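Succinyl-CoA:3-ketoacid coenzyme A transferase subunit B (Helicobacter pylori, PDB 3RRL) transfers coenzyme A from succinyl-CoA to a 3-oxo acid, giving a 3-oxoacyl-CoA and succinate, as subunit B of a 3-oxoacid CoA-transferase. Local coordinates at residues A4-A9 with P26-N31; F40-E43 with G48-A51; A110-P115 with G124-V129; V137-C142 with E147-K152; G162-L167 with F174-N179. All blocks are in the same frame, centred on the assembly; numbering follows the deposited sequence.

Interaction 1: residues A4-A9 with P26-N31; sequences AIIKRA and PTLVAN
Ile6 of helix 2-10 and Val29 of the helically wound segment 26-31 bring the two backbones nearest, with 5.6 Å between Ile6 CA and Val29 CA. This is packing of helical segments on one side of the large mixed sheet of the CoA-transferase fold. Segment 26-31 belongs to the connection between the neighbouring parallel strands 18-21 and 39-42. Its backbone bonds reach back three residues, as from Asn31 N to Leu28 O.

No hydrogen bond links the two segments, and the contact is wholly apolar. Ile6 does most of the work. Its two branches part at CB and reach different residues. CG1 stands anti to the carbonyl carbon (chi1 -73°), and this sends the CD1 methyl over to Leu28. There Ile6 CD1 meets Leu28 CB at 3.6 Å and also touches Leu28 CD1. The other branch lies against the backbone, with Ile6 CG2 4.1 Å from Val29 CA.

One turn further along the helix, Ala9 offers its short methyl to Val29. Beneath the contact lies strand 134-138, where Ile138 touches both Ala9 and Val29. Leu13 also packs on Val29. Of the two Val29 methyls, CG2 is the one turned to the helix: Val29 CG2 lies 3.8 Å from Ala9 CB.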
# COMPACT_ATOMS: atom_id res chain seq x y z
N ALA B 4 -6.63 40.31 -2.03
CA ALA B 4 -7.67 40.16 -1.01
C ALA B 4 -8.08 38.69 -0.85
O ALA B 4 -8.44 38.26 0.25
CB ALA B 4 -8.88 41.03 -1.34
N ILE B 5 -8.01 37.93 -1.94
CA ILE B 5 -8.35 36.52 -1.90
C ILE B 5 -7.30 35.74 -1.11
O ILE B 5 -7.62 34.97 -0.21
CB ILE B 5 -8.39 35.93 -3.33
CG1 ILE B 5 -9.47 36.64 -4.16
CG2 ILE B 5 -8.64 34.45 -3.27
CD1 ILE B 5 -9.51 36.19 -5.62
N ILE B 6 -6.04 35.96 -1.47
CA ILE B 6 -4.93 35.22 -0.90
C ILE B 6 -4.79 35.49 0.60
O ILE B 6 -4.77 34.55 1.40
CB ILE B 6 -3.62 35.57 -1.63
CG1 ILE B 6 -3.63 34.92 -3.01
CG2 ILE B 6 -2.41 35.11 -0.82
CD1 ILE B 6 -2.67 35.56 -3.99
N LYS B 7 -4.72 36.76 0.96
CA LYS B 7 -4.63 37.15 2.36
C LYS B 7 -5.79 36.65 3.22
O LYS B 7 -5.61 36.33 4.39
CB LYS B 7 -4.45 38.67 2.48
CG LYS B 7 -3.08 39.12 1.98
CD LYS B 7 -2.76 40.56 2.30
CE LYS B 7 -1.35 40.90 1.83
NZ LYS B 7 -0.99 42.33 2.05
N ARG B 8 -6.99 36.56 2.64
CA ARG B 8 -8.14 36.05 3.39
C ARG B 8 -8.03 34.54 3.53
O ARG B 8 -8.32 33.97 4.58
CB ARG B 8 -9.46 36.45 2.73
CG ARG B 8 -10.70 35.87 3.41
CD ARG B 8 -10.76 36.22 4.90
NE ARG B 8 -11.88 35.56 5.57
CZ ARG B 8 -11.84 34.30 6.00
NH1 ARG B 8 -12.90 33.77 6.60
NH2 ARG B 8 -10.76 33.56 5.84
N ALA B 9 -7.57 33.89 2.46
CA ALA B 9 -7.33 32.45 2.49
C ALA B 9 -6.28 32.08 3.54
O ALA B 9 -6.39 31.04 4.20
CB ALA B 9 -6.89 31.96 1.12
N PRO B 26 -3.75 28.97 -5.06
CA PRO B 26 -3.49 28.43 -3.72
C PRO B 26 -2.03 28.44 -3.31
O PRO B 26 -1.73 28.66 -2.14
CB PRO B 26 -4.01 26.99 -3.82
CG PRO B 26 -5.11 27.08 -4.83
CD PRO B 26 -4.61 28.08 -5.85
N THR B 27 -1.12 28.19 -4.26
CA THR B 27 0.29 28.13 -3.92
C THR B 27 0.75 29.46 -3.32
O THR B 27 1.62 29.50 -2.46
CB THR B 27 1.16 27.80 -5.14
OG1 THR B 27 0.91 28.76 -6.18
CG2 THR B 27 0.82 26.41 -5.66
N LEU B 28 0.13 30.55 -3.76
CA LEU B 28 0.51 31.87 -3.26
C LEU B 28 0.23 32.05 -1.77
O LEU B 28 0.85 32.90 -1.13
CB LEU B 28 -0.18 32.95 -4.08
CG LEU B 28 0.41 33.05 -5.49
CD1 LEU B 28 -0.12 34.27 -6.23
CD2 LEU B 28 1.93 33.08 -5.41
N VAL B 29 -0.68 31.24 -1.23
CA VAL B 29 -1.06 31.38 0.18
C VAL B 29 0.09 31.08 1.13
O VAL B 29 0.16 31.63 2.22
CB VAL B 29 -2.29 30.50 0.54
CG1 VAL B 29 -2.59 30.59 2.02
CG2 VAL B 29 -3.52 30.93 -0.26
N ALA B 30 1.00 30.21 0.70
CA ALA B 30 2.16 29.86 1.52
C ALA B 30 3.00 31.08 1.86
O ALA B 30 3.59 31.16 2.93
CB ALA B 30 3.01 28.82 0.81
N ASN B 31 3.04 32.04 0.95
CA ASN B 31 3.84 33.25 1.16
C ASN B 31 3.32 34.16 2.28
O ASN B 31 4.07 34.97 2.82
CB ASN B 31 3.98 34.03 -0.15
CG ASN B 31 4.63 33.21 -1.25
OD1 ASN B 31 5.32 32.22 -0.98
ND2 ASN B 31 4.42 33.61 -2.50

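Interaction 2: residues F40-E43 with G48-A51; sequences FQSE and GIGA
Phe40 O receives two backbone N-H groups from the facing segment. The bond from Ile49 N is nearly straight, 174° at the hydrogen, with 3.0 Å between Ile49 N and Phe40 O. That from Gly48 N is bent and weak. A water closes the other side of the pair: it accepts from Phe40 N at 3.0 Å and donates to Ile49 O at 2.8 Å. It stands in for the direct bond that would complete an antiparallel pair. These residues belong to the beta hairpin of strands 39-42 and 46-49, and the chain turns a corner at Gly48.

Beside the bonds packs the side chain of Ile49. Its CB rests 3.9 Å from Phe40 CB, while the Phe40 ring leads away to Val19 and Leu21. With CG1 anti to the carbonyl carbon (chi1 -62°) and the chain then extended, Ile49 CD1 reaches Ser42 CB at 3.7 Å. Ser42 OG has its polar partner in Asn44, and Gln41 OE1 is bonded by Asn20.

Glu43, the predicted active-site residue, follows directly after this strand. The bonds and the packing of Ile49 tie together the hairpin strands just before Glu43, and so probably help to position it.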
# COMPACT_ATOMS: atom_id res chain seq x y z
N PHE B 40 3.27 21.46 4.80
CA PHE B 40 2.69 21.40 3.47
C PHE B 40 3.01 20.07 2.80
O PHE B 40 4.15 19.61 2.82
CB PHE B 40 3.15 22.58 2.62
CG PHE B 40 2.67 23.91 3.14
CD1 PHE B 40 1.34 24.27 3.03
CD2 PHE B 40 3.56 24.80 3.74
CE1 PHE B 40 0.88 25.49 3.52
CE2 PHE B 40 3.12 26.02 4.23
CZ PHE B 40 1.78 26.37 4.11
N GLN B 41 1.98 19.46 2.22
CA GLN B 41 2.12 18.17 1.57
C GLN B 41 2.17 18.35 0.06
O GLN B 41 1.42 19.16 -0.49
CB GLN B 41 0.94 17.27 1.95
CG GLN B 41 1.16 15.79 1.69
CD GLN B 41 0.52 15.30 0.41
OE1 GLN B 41 0.17 16.10 -0.46
NE2 GLN B 41 0.36 13.99 0.28
N SER B 42 3.05 17.61 -0.60
CA SER B 42 3.12 17.64 -2.06
C SER B 42 2.68 16.27 -2.53
O SER B 42 3.18 15.25 -2.04
CB SER B 42 4.54 17.96 -2.52
OG SER B 42 4.57 18.35 -3.88
N GLU B 43 1.74 16.23 -3.46
CA GLU B 43 1.07 14.98 -3.83
C GLU B 43 2.00 14.00 -4.54
O GLU B 43 1.68 12.82 -4.71
CB GLU B 43 -0.16 15.26 -4.69
CG GLU B 43 0.17 15.85 -6.04
CD GLU B 43 -0.90 16.79 -6.55
OE1 GLU B 43 -1.82 17.11 -5.77
OE2 GLU B 43 -0.83 17.20 -7.72
N GLY B 48 6.21 17.98 4.28
CA GLY B 48 7.22 18.97 4.62
C GLY B 48 7.90 19.77 3.51
O GLY B 48 9.12 19.86 3.45
N ILE B 49 7.10 20.33 2.61
CA ILE B 49 7.59 21.29 1.62
C ILE B 49 8.27 22.51 2.28
O ILE B 49 7.87 22.97 3.35
CB ILE B 49 6.44 21.84 0.75
CG1 ILE B 49 5.77 20.72 -0.04
CG2 ILE B 49 6.95 22.92 -0.22
CD1 ILE B 49 4.61 21.24 -0.89
N GLY B 50 9.23 23.09 1.57
CA GLY B 50 10.06 24.13 2.13
C GLY B 50 10.39 25.12 1.04
O GLY B 50 9.86 25.03 -0.07
N ALA B 51 11.23 26.10 1.36
CA ALA B 51 11.48 27.21 0.45
C ALA B 51 12.15 26.74 -0.83
O ALA B 51 12.66 25.62 -0.90
CB ALA B 51 12.35 28.25 1.14
O HOH W 1 6.07 22.24 5.37

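Interaction 3: residues A110-P115 with G124-V129; sequences ANWMIP and GAMDLV
Trp112 and Met126 make the main apolar contact here. Met126 and Met113 are both selenomethionine. The terminal methyl of Met126 lies over one face of the indole, a CH-pi contact. Met126 CE is 3.8 Å from the centroid of the five-membered ring and 27° off its normal. The nearest ring atom is the nitrogen, with 3.5 Å between Met126 CE and Trp112 NE1. Closeness to NE1 is not a polar bond; the indole N-H is given to Leu158 O. On the opposite face of the indole lies CB of the next residue, Met113. The side chain of Met126 gets there by staying extended beyond CG (chi2 -165°), so that its methyl crosses from helix 125-131 to the ring.

The second contact is lighter and mixed in character. Asn111 OD1 lies 4.0 Å from Ala125 CB, with no bond between them. The amide is held by other partners: Thr159 OG1 at OD1 and Gly99 O at ND2.

No hydrogen bond spans the two segments. Polar links run outward instead. Asp127, on the same helix, bonds with both carboxylate oxygens to another chain of the assembly. Met126 also packs on an apolar side chain there.

The contact joins the irregular strand 109-114 of the smaller sheet to the start of helix 125-131. The side chain of Ala125 is about 7 Å from that of Glu43, the predicted active-site residue. The chemistry implies a division of labour: outside hydrogen bonds hold the indole and amide, while a CH-pi approach and a loose oxygen-to-methyl contact join them to the helix.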
# COMPACT_ATOMS: atom_id res chain seq x y z
N ALA B 110 -15.93 22.87 -10.43
CA ALA B 110 -15.36 22.54 -11.72
C ALA B 110 -14.02 23.23 -11.86
O ALA B 110 -13.96 24.44 -11.94
CB ALA B 110 -16.29 22.97 -12.82
N ASN B 111 -12.94 22.45 -11.87
CA ASN B 111 -11.62 23.03 -12.07
C ASN B 111 -10.64 22.29 -12.99
O ASN B 111 -9.49 22.66 -13.05
CB ASN B 111 -10.96 23.40 -10.75
CG ASN B 111 -10.31 22.23 -10.06
OD1 ASN B 111 -10.57 21.09 -10.38
ND2 ASN B 111 -9.46 22.53 -9.11
N TRP B 112 -11.07 21.25 -13.67
CA TRP B 112 -10.13 20.51 -14.50
C TRP B 112 -10.30 20.58 -16.01
O TRP B 112 -9.36 20.31 -16.74
CB TRP B 112 -10.09 19.05 -14.07
CG TRP B 112 -11.32 18.30 -14.38
CD1 TRP B 112 -12.48 18.34 -13.71
CD2 TRP B 112 -11.51 17.37 -15.44
NE1 TRP B 112 -13.39 17.51 -14.27
CE2 TRP B 112 -12.81 16.89 -15.34
CE3 TRP B 112 -10.70 16.90 -16.46
CZ2 TRP B 112 -13.33 15.96 -16.22
CZ3 TRP B 112 -11.21 15.98 -17.34
CH2 TRP B 112 -12.51 15.53 -17.21
N MSE B 113 -11.49 20.91 -16.48
CA MSE B 113 -11.70 20.90 -17.91
C MSE B 113 -12.64 21.96 -18.48
O MSE B 113 -13.69 22.24 -17.94
CB MSE B 113 -12.22 19.51 -18.27
CG MSE B 113 -12.87 19.40 -19.62
SE MSE B 113 -13.38 17.58 -19.96
CE MSE B 113 -11.87 17.07 -21.04
N ILE B 114 -12.25 22.50 -19.63
CA ILE B 114 -13.14 23.30 -20.48
C ILE B 114 -13.24 22.61 -21.84
O ILE B 114 -12.25 22.53 -22.56
CB ILE B 114 -12.61 24.72 -20.67
CG1 ILE B 114 -12.38 25.40 -19.32
CG2 ILE B 114 -13.57 25.54 -21.52
CD1 ILE B 114 -11.67 26.74 -19.42
N PRO B 115 -14.44 22.13 -22.20
CA PRO B 115 -14.64 21.32 -23.41
C PRO B 115 -14.03 21.95 -24.66
O PRO B 115 -14.22 23.14 -24.91
CB PRO B 115 -16.16 21.28 -23.55
CG PRO B 115 -16.66 21.42 -22.16
CD PRO B 115 -15.70 22.32 -21.45
N GLY B 124 -4.38 15.45 -9.14
CA GLY B 124 -4.87 14.98 -7.85
C GLY B 124 -6.07 15.73 -7.28
O GLY B 124 -6.51 15.45 -6.16
N ALA B 125 -6.62 16.67 -8.05
CA ALA B 125 -7.73 17.50 -7.57
C ALA B 125 -8.96 16.69 -7.15
O ALA B 125 -9.60 16.99 -6.14
CB ALA B 125 -8.09 18.54 -8.61
N MSE B 126 -9.31 15.67 -7.92
CA MSE B 126 -10.46 14.85 -7.57
C MSE B 126 -10.27 14.10 -6.25
O MSE B 126 -11.22 13.95 -5.49
CB MSE B 126 -10.81 13.89 -8.70
CG MSE B 126 -11.35 14.60 -9.92
SE MSE B 126 -12.21 13.37 -11.12
CE MSE B 126 -12.89 14.63 -12.43
N ASP B 127 -9.05 13.64 -5.99
CA ASP B 127 -8.75 12.96 -4.73
C ASP B 127 -8.82 13.93 -3.55
O ASP B 127 -9.41 13.61 -2.51
CB ASP B 127 -7.36 12.33 -4.79
CG ASP B 127 -7.27 11.18 -5.77
OD1 ASP B 127 -7.66 10.05 -5.39
OD2 ASP B 127 -6.82 11.41 -6.92
N LEU B 128 -8.23 15.11 -3.72
CA LEU B 128 -8.17 16.10 -2.66
C LEU B 128 -9.54 16.61 -2.18
O LEU B 128 -9.75 16.73 -0.97
CB LEU B 128 -7.24 17.25 -3.06
CG LEU B 128 -5.75 16.94 -2.91
CD1 LEU B 128 -4.93 17.66 -3.97
CD2 LEU B 128 -5.23 17.27 -1.51
N VAL B 129 -10.46 16.88 -3.10
CA VAL B 129 -11.80 17.39 -2.74
C VAL B 129 -12.61 16.45 -1.85
O VAL B 129 -13.42 16.91 -1.04
CB VAL B 129 -12.69 17.77 -3.98
CG1 VAL B 129 -12.12 18.96 -4.72
CG2 VAL B 129 -12.89 16.58 -4.91

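Interaction 4: residues V137-C142 with E147-K152; sequences VIMEHC and ESKVKK
Lys149 lies folded against the 139-142 backbone, and this is the close part of the contact. Lys149 N bonds to His141 O at 2.9 Å, with 161° at the hydrogen. The side chain then turns back, its bend at chi3 (55°) bringing the ammonium to the preceding carbonyl, and Lys149 NZ bonds to Glu140 O at 3.0 Å. One lysine thus holds two successive carbonyls. Its CD lies 3.3 Å from Cys142 C, and CE passes across the side chain of Met139, a selenomethionine. The backbones are also close at Glu147 O, which accepts a CA-H...O approach from Cys142 CA at 3.1 Å.

Next to Lys149, Val150 packs on His141. Its CG2 methyl sits over one face of the His141 ring, 3.7 Å from the centroid and 17° off the normal, a CH-pi contact. The ring is hydrogen-bonded at both nitrogens, ND1 to Thr169 OG1 and NE2 to Thr199 OG1. Met139 CE approaches the same Val150 methyl.

These residues connect the large mixed sheet to the smaller one. Strand 134-138 runs in the first and strand 150-151 is an outer strand of the second. A single bridge, Cys142 with Ser148, ties the bend between them.

Toward solvent the contact thins out. Glu147 is exposed and its side chain points away. The Glu140 carboxylate turns away from 147-152, to a salt bridge with Arg2.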
# COMPACT_ATOMS: atom_id res chain seq x y z
N VAL B 137 -12.13 26.53 -1.67
CA VAL B 137 -11.87 27.00 -3.03
C VAL B 137 -11.66 28.51 -3.00
O VAL B 137 -12.44 29.24 -2.38
CB VAL B 137 -13.04 26.68 -3.98
CG1 VAL B 137 -12.83 27.37 -5.33
CG2 VAL B 137 -13.17 25.18 -4.18
N ILE B 138 -10.60 28.97 -3.65
CA ILE B 138 -10.34 30.40 -3.77
C ILE B 138 -10.25 30.78 -5.24
O ILE B 138 -9.53 30.14 -6.02
CB ILE B 138 -9.07 30.84 -3.00
CG1 ILE B 138 -7.81 30.34 -3.71
CG2 ILE B 138 -9.15 30.37 -1.56
CD1 ILE B 138 -6.51 30.88 -3.10
N MSE B 139 -11.02 31.79 -5.62
CA MSE B 139 -11.33 32.02 -7.01
C MSE B 139 -11.70 33.47 -7.25
O MSE B 139 -12.32 34.10 -6.40
CB MSE B 139 -12.53 31.14 -7.33
CG MSE B 139 -12.97 31.12 -8.75
SE MSE B 139 -14.46 29.89 -8.82
CE MSE B 139 -15.79 30.95 -7.88
N GLU B 140 -11.37 33.99 -8.43
CA GLU B 140 -11.91 35.28 -8.83
C GLU B 140 -13.40 35.12 -9.08
O GLU B 140 -13.84 34.13 -9.66
CB GLU B 140 -11.18 35.82 -10.07
CG GLU B 140 -9.82 36.44 -9.76
CD GLU B 140 -8.95 36.61 -10.99
OE1 GLU B 140 -9.27 37.47 -11.83
OE2 GLU B 140 -7.94 35.88 -11.10
N HIS B 141 -14.18 36.09 -8.61
CA HIS B 141 -15.64 35.96 -8.55
C HIS B 141 -16.30 35.94 -9.93
O HIS B 141 -17.29 35.24 -10.14
CB HIS B 141 -16.25 37.07 -7.69
CG HIS B 141 -17.62 36.76 -7.18
ND1 HIS B 141 -17.87 36.40 -5.87
CD2 HIS B 141 -18.82 36.74 -7.81
CE1 HIS B 141 -19.17 36.18 -5.72
NE2 HIS B 141 -19.77 36.39 -6.88
N CYS B 142 -15.75 36.70 -10.87
CA CYS B 142 -16.30 36.77 -12.22
C CYS B 142 -15.21 36.43 -13.24
O CYS B 142 -14.03 36.64 -12.97
CB CYS B 142 -16.86 38.17 -12.52
SG CYS B 142 -18.20 38.74 -11.43
N GLU B 147 -18.64 37.82 -16.32
CA GLU B 147 -19.69 36.86 -15.99
C GLU B 147 -19.44 36.12 -14.67
O GLU B 147 -18.30 35.79 -14.34
CB GLU B 147 -19.86 35.85 -17.12
CG GLU B 147 -20.36 36.45 -18.42
CD GLU B 147 -20.03 35.58 -19.63
OE1 GLU B 147 -19.50 34.46 -19.44
OE2 GLU B 147 -20.30 36.03 -20.77
N SER B 148 -20.51 35.86 -13.93
CA SER B 148 -20.40 35.22 -12.62
C SER B 148 -19.85 33.79 -12.68
O SER B 148 -20.30 32.96 -13.48
CB SER B 148 -21.75 35.22 -11.91
OG SER B 148 -21.64 34.61 -10.64
N LYS B 149 -18.87 33.51 -11.83
CA LYS B 149 -18.33 32.17 -11.72
C LYS B 149 -18.96 31.40 -10.55
O LYS B 149 -18.67 30.23 -10.33
CB LYS B 149 -16.81 32.22 -11.63
CG LYS B 149 -16.18 32.84 -12.88
CD LYS B 149 -14.72 33.17 -12.68
CE LYS B 149 -13.93 31.96 -12.22
NZ LYS B 149 -12.58 32.34 -11.74
N VAL B 150 -19.84 32.08 -9.81
CA VAL B 150 -20.58 31.45 -8.72
C VAL B 150 -22.01 31.21 -9.19
O VAL B 150 -22.79 32.16 -9.35
CB VAL B 150 -20.58 32.34 -7.47
CG1 VAL B 150 -21.10 31.57 -6.25
CG2 VAL B 150 -19.18 32.90 -7.23
N LYS B 151 -22.37 29.94 -9.40
CA LYS B 151 -23.54 29.60 -10.20
C LYS B 151 -24.57 28.72 -9.49
O LYS B 151 -24.29 28.15 -8.43
CB LYS B 151 -23.10 28.93 -11.51
CG LYS B 151 -22.09 29.75 -12.30
CD LYS B 151 -21.87 29.20 -13.70
CE LYS B 151 -22.89 29.74 -14.69
NZ LYS B 151 -22.60 31.14 -15.11
N LYS B 152 -25.77 28.65 -10.06
CA LYS B 152 -26.80 27.75 -9.56
C LYS B 152 -26.39 26.31 -9.86
O LYS B 152 -26.47 25.44 -8.99
CB LYS B 152 -28.15 28.06 -10.20

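Interaction 5: residues G162-L167 with F174-N179; sequences GVVHQL and FEFSNN
The Phe176 ring meets segment 162-167 mainly at its edge. His165 C and Leu167 CB lie at that edge in the ring plane, with Leu167 CB 3.9 Å from Phe176 CE1. Val164 comes from another direction: its CG1 methyl is 3.7 Å from Phe176 CE1, and the two side chains cross at a slant. Val164 O sits obliquely to the ring, 3.2 Å from Phe176 CD1. With CG anti to the carbonyl carbon (chi1 -68°) the ring is directed toward 164-167, edge first. The Phe174 ring has Leu167 O at its edge, near its plane. Leu167 and Phe174 lie side by side and point the same way, so their contact is a lateral one between Leu167 CD2 and Phe174 CD2.

The backbones form an antiparallel beta hairpin. Leu167 and Phe174 are a hydrogen-bonded pair, with Leu167 N to Phe174 O at 2.9 Å and Phe174 N to Leu167 O at 2.8 Å. Gln166 and Glu175 form the non-hydrogen-bonded pair that follows. One more bond, Phe176 N to His165 O at 3.0 Å, is more bent, 144° at the hydrogen. It comes where the first strand gives way to loop.

The side chains of Leu167 and Phe174 share one face of the sheet, those of Gln166 and Glu175 the other. Gln166 is held by Lys134 and Glu12. The hairpin lies between strand 134-138, whose Val137 touches Val164 and Leu167, and strand 180-186, whose Met181 touches Leu167, Phe174 and Phe176. Just before it, Val163 packs on helix 125-131.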
# COMPACT_ATOMS: atom_id res chain seq x y z
N GLY B 162 -20.77 18.59 -4.42
CA GLY B 162 -20.98 18.91 -3.01
C GLY B 162 -19.73 18.73 -2.16
O GLY B 162 -19.79 18.22 -1.04
N VAL B 163 -18.58 19.07 -2.72
CA VAL B 163 -17.32 18.94 -1.99
C VAL B 163 -16.79 20.22 -1.33
O VAL B 163 -15.89 20.16 -0.49
CB VAL B 163 -16.23 18.39 -2.92
CG1 VAL B 163 -16.59 16.97 -3.35
CG2 VAL B 163 -16.04 19.30 -4.13
N VAL B 164 -17.35 21.37 -1.67
CA VAL B 164 -16.73 22.63 -1.24
C VAL B 164 -17.27 23.05 0.11
O VAL B 164 -18.47 23.20 0.27
CB VAL B 164 -16.97 23.76 -2.27
CG1 VAL B 164 -16.38 25.08 -1.77
CG2 VAL B 164 -16.38 23.38 -3.62
N HIS B 165 -16.39 23.19 1.10
CA HIS B 165 -16.79 23.65 2.43
C HIS B 165 -16.87 25.16 2.51
O HIS B 165 -17.80 25.72 3.11
CB HIS B 165 -15.83 23.11 3.50
CG HIS B 165 -15.96 21.64 3.73
ND1 HIS B 165 -15.14 20.72 3.12
CD2 HIS B 165 -16.83 20.92 4.49
CE1 HIS B 165 -15.49 19.50 3.50
NE2 HIS B 165 -16.51 19.60 4.33
N GLN B 166 -15.90 25.84 1.90
CA GLN B 166 -15.81 27.29 2.00
C GLN B 166 -15.30 27.86 0.69
O GLN B 166 -14.41 27.30 0.05
CB GLN B 166 -14.89 27.66 3.16
CG GLN B 166 -14.54 29.15 3.26
CD GLN B 166 -13.48 29.40 4.32
OE1 GLN B 166 -12.52 28.64 4.45
NE2 GLN B 166 -13.65 30.46 5.10
N LEU B 167 -15.89 28.98 0.28
CA LEU B 167 -15.50 29.62 -0.97
C LEU B 167 -15.10 31.07 -0.70
O LEU B 167 -15.88 31.85 -0.15
CB LEU B 167 -16.64 29.56 -2.00
CG LEU B 167 -16.55 30.52 -3.19
CD1 LEU B 167 -15.36 30.19 -4.08
CD2 LEU B 167 -17.85 30.52 -3.99
N PHE B 174 -18.12 32.56 1.40
CA PHE B 174 -19.32 31.76 1.49
C PHE B 174 -19.01 30.45 2.17
O PHE B 174 -17.90 29.94 2.06
CB PHE B 174 -19.86 31.43 0.11
CG PHE B 174 -20.25 32.61 -0.71
CD1 PHE B 174 -21.56 33.05 -0.73
CD2 PHE B 174 -19.33 33.25 -1.50
CE1 PHE B 174 -21.91 34.12 -1.49
CE2 PHE B 174 -19.69 34.32 -2.26
CZ PHE B 174 -20.98 34.75 -2.26
N GLU B 175 -19.99 29.90 2.86
CA GLU B 175 -19.87 28.57 3.45
C GLU B 175 -20.98 27.66 2.93
O GLU B 175 -22.01 28.12 2.45
CB GLU B 175 -19.90 28.65 4.98
CG GLU B 175 -18.61 29.22 5.55
CD GLU B 175 -18.64 29.41 7.06
OE1 GLU B 175 -19.70 29.13 7.68
OE2 GLU B 175 -17.61 29.84 7.62
N PHE B 176 -20.74 26.36 3.01
CA PHE B 176 -21.69 25.38 2.50
C PHE B 176 -22.12 24.40 3.58
O PHE B 176 -21.28 23.79 4.24
CB PHE B 176 -21.08 24.62 1.32
CG PHE B 176 -20.88 25.48 0.11
CD1 PHE B 176 -19.69 26.17 -0.08
CD2 PHE B 176 -21.89 25.62 -0.83
CE1 PHE B 176 -19.50 26.97 -1.20
CE2 PHE B 176 -21.70 26.42 -1.93
CZ PHE B 176 -20.51 27.09 -2.12
N SER B 177 -23.43 24.28 3.78
CA SER B 177 -24.03 23.24 4.62
C SER B 177 -25.41 22.90 4.07
O SER B 177 -26.14 23.80 3.65
CB SER B 177 -24.18 23.71 6.06
OG SER B 177 -22.96 24.19 6.58
N ASN B 178 -25.77 21.62 4.09
CA ASN B 178 -27.09 21.19 3.64
C ASN B 178 -27.36 21.51 2.18
O ASN B 178 -28.44 22.02 1.84
CB ASN B 178 -28.17 21.84 4.52
CG ASN B 178 -27.85 21.72 6.01
OD1 ASN B 178 -27.64 22.73 6.69
ND2 ASN B 178 -27.82 20.49 6.51
N ASN B 179 -26.38 21.24 1.32
CA ASN B 179 -26.49 21.55 -0.11
C ASN B 179 -26.93 22.99 -0.31
O ASN B 179 -27.59 23.33 -1.29
CB ASN B 179 -27.47 20.59 -0.79

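Interactions 2, 4 and 5 all reach the large mixed sheet, with interactions 2 and 4 on opposite sides of the chain's centre, their own centres 28 Å apart. Interactions 4 and 5 adjoin: Val137 N lies 3.0 Å from Gln166 O, a probable hydrogen bond between neighbouring strands. Interaction 1 packs onto this region through Ile5 CG2, 3.6 Å from Ile138 CB, and touches interaction 2 where Ala30 meets Phe40. The predicted active-site Glu43 lies in interaction 2 and meets interaction 3, with Glu43 OE1 3.6 Å from Leu128 CD1. Interaction 3 in turn touches interaction 5 through Val129 and Val163. Interactions 1, 4 and 5 lie away from that glutamate.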